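Local structure of Serine/threonine/tyrosine-interacting protein (Homo sapiens, 2R0B) at residues Tyr111-Phe116 with His142-Tyr147. The protein is a catalytically inactive phosphatase that holds the kinases ERK1 and ERK2 in the nucleus and binds the F-box of FBXW7, blocking its assembly into the SCF ubiquitin ligase. Residues are numbered along the deposited sequence; the frame is centred on the assembly and turned at random.
Sequences YIMETF and HQLQEY. With SO4 (sulfate ion), chain C.
Leu-144 is the first residue of 142-147 to meet 111-116, and it does so with its base and its backbone: CB lies 4.1 Å from SD of Met-113, and the Met-113 methyl CE stops 3.6 Å from the Leu-144 carbonyl O. The methionine chain is extended at chi2 and bends at its last torsion, which lays CE against the backbone of 142-147. The two side chains cross at about a right angle, and Ala-123 of helix 120-130 packs against the same methionine. Gln-145 has its CB directed away from 111-116, and its NE2 donates a hydrogen bond to O2 of a sulfate at 3.0 Å; Arg-121 binds the same ion, which probably came from the crystallisation liquor. Helices 103-116 and 138-152 both belong to the helical side of the dual-specificity phosphatase fold, here in a pseudophosphatase, and their contact illustrates how apolar packing can be paired with a single directed polar bond. That bond comes from Tyr-147, whose OH donates to OE1 of Glu-114 over 2.8 Å, on the syn side and 23° out of the carboxylate plane. Glu-114 reaches it on an extended chain whose CG is turned opposite the backbone N (chi1 -170°), so that OE1 arrives at the ring edge, 3.3 Å from CE2 of Tyr-147, with carboxylate and ring planes 79° apart. Cutting Glu-114 back to an alanine would probably leave the Tyr-147 hydroxyl without this acceptor and its phenol ring less firmly placed. The Tyr-147 ring also meets Phe-76 and Tyr-151 edge-to-face.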
# COMPACT_ATOMS: atom_id res chain seq x y z
N TYR A 111 6.89 -1.06 -4.35
CA TYR A 111 6.77 -2.43 -4.80
C TYR A 111 6.90 -2.47 -6.32
O TYR A 111 7.62 -3.31 -6.86
CB TYR A 111 5.46 -3.08 -4.32
CG TYR A 111 5.33 -4.49 -4.82
CD1 TYR A 111 6.00 -5.55 -4.18
CD2 TYR A 111 4.65 -4.76 -6.00
CE1 TYR A 111 5.92 -6.85 -4.67
CE2 TYR A 111 4.58 -6.05 -6.51
CZ TYR A 111 5.20 -7.08 -5.84
OH TYR A 111 5.12 -8.33 -6.41
N ILE A 112 6.22 -1.54 -7.00
CA ILE A 112 6.21 -1.53 -8.48
C ILE A 112 7.57 -1.18 -9.06
O ILE A 112 8.05 -1.84 -10.01
CB ILE A 112 5.14 -0.57 -9.03
CG1 ILE A 112 3.76 -1.13 -8.75
CG2 ILE A 112 5.37 -0.32 -10.57
CD1 ILE A 112 2.64 -0.12 -8.94
N MET A 113 8.22 -0.18 -8.48
CA MET A 113 9.56 0.21 -8.92
C MET A 113 10.57 -0.94 -8.88
O MET A 113 11.25 -1.24 -9.89
CB MET A 113 10.08 1.40 -8.08
CG MET A 113 9.34 2.72 -8.35
SD MET A 113 9.85 4.06 -7.24
CE MET A 113 11.63 4.14 -7.62
N GLU A 114 10.65 -1.61 -7.73
CA GLU A 114 11.61 -2.68 -7.57
C GLU A 114 11.28 -3.92 -8.39
O GLU A 114 12.18 -4.53 -8.99
CB GLU A 114 11.73 -3.06 -6.10
CG GLU A 114 12.88 -4.00 -5.88
CD GLU A 114 13.28 -4.13 -4.45
OE1 GLU A 114 12.52 -3.70 -3.54
OE2 GLU A 114 14.38 -4.68 -4.24
N THR A 115 10.01 -4.31 -8.40
CA THR A 115 9.58 -5.57 -9.01
C THR A 115 9.56 -5.48 -10.53
O THR A 115 10.00 -6.42 -11.24
CB THR A 115 8.22 -5.99 -8.44
OG1 THR A 115 8.33 -6.09 -7.01
CG2 THR A 115 7.76 -7.37 -8.98
N PHE A 116 9.09 -4.35 -11.04
CA PHE A 116 8.89 -4.18 -12.49
C PHE A 116 9.94 -3.31 -13.16
O PHE A 116 9.85 -3.03 -14.36
CB PHE A 116 7.48 -3.65 -12.77
CG PHE A 116 6.39 -4.63 -12.44
CD1 PHE A 116 5.85 -5.44 -13.44
CD2 PHE A 116 5.94 -4.79 -11.14
CE1 PHE A 116 4.86 -6.36 -13.14
CE2 PHE A 116 4.97 -5.75 -10.83
CZ PHE A 116 4.42 -6.52 -11.83
N HIS A 142 11.21 11.62 -2.60
CA HIS A 142 12.64 11.49 -2.36
C HIS A 142 13.02 10.11 -1.81
O HIS A 142 14.03 9.54 -2.23
CB HIS A 142 13.14 12.60 -1.45
CG HIS A 142 13.25 13.93 -2.14
ND1 HIS A 142 14.47 14.50 -2.45
CD2 HIS A 142 12.30 14.76 -2.61
CE1 HIS A 142 14.26 15.66 -3.06
NE2 HIS A 142 12.95 15.84 -3.18
N GLN A 143 12.23 9.59 -0.85
CA GLN A 143 12.59 8.30 -0.24
C GLN A 143 12.42 7.13 -1.21
O GLN A 143 13.18 6.16 -1.15
CB GLN A 143 11.81 8.04 1.05
CG GLN A 143 12.25 8.92 2.19
CD GLN A 143 11.42 8.73 3.42
OE1 GLN A 143 11.29 7.61 3.95
NE2 GLN A 143 10.86 9.83 3.91
N LEU A 144 11.44 7.26 -2.11
CA LEU A 144 11.27 6.27 -3.19
C LEU A 144 12.51 6.21 -4.10
O LEU A 144 13.02 5.13 -4.40
CB LEU A 144 10.01 6.61 -3.98
CG LEU A 144 8.79 6.18 -3.16
CD1 LEU A 144 7.53 6.87 -3.67
CD2 LEU A 144 8.64 4.64 -3.16
N GLN A 145 12.97 7.38 -4.52
CA GLN A 145 14.19 7.53 -5.31
C GLN A 145 15.44 7.02 -4.57
O GLN A 145 16.33 6.38 -5.17
CB GLN A 145 14.30 9.00 -5.75
CG GLN A 145 13.09 9.42 -6.61
CD GLN A 145 13.01 10.93 -6.82
OE1 GLN A 145 13.18 11.72 -5.88
NE2 GLN A 145 12.73 11.34 -8.06
N GLU A 146 15.49 7.28 -3.27
CA GLU A 146 16.61 6.91 -2.43
C GLU A 146 16.70 5.38 -2.34
O GLU A 146 17.78 4.83 -2.33
CB GLU A 146 16.43 7.55 -1.05
CG GLU A 146 17.49 7.23 0.02
CD GLU A 146 17.05 7.63 1.41
OE1 GLU A 146 15.99 8.25 1.57
OE2 GLU A 146 17.77 7.31 2.39
N TYR A 147 15.55 4.71 -2.28
CA TYR A 147 15.47 3.27 -2.13
C TYR A 147 15.88 2.62 -3.45
O TYR A 147 16.54 1.60 -3.47
CB TYR A 147 14.05 2.86 -1.69
CG TYR A 147 13.86 1.37 -1.50
CD1 TYR A 147 14.62 0.65 -0.56
CD2 TYR A 147 12.91 0.67 -2.26
CE1 TYR A 147 14.44 -0.73 -0.41
CE2 TYR A 147 12.73 -0.71 -2.12
CZ TYR A 147 13.49 -1.40 -1.18
OH TYR A 147 13.31 -2.77 -1.02
S SO4 C . 12.94 9.81 -11.59
O1 SO4 C . 14.01 9.25 -12.44
O2 SO4 C . 13.29 9.34 -10.25
O3 SO4 C . 12.96 11.26 -11.70
O4 SO4 C . 11.69 9.26 -12.07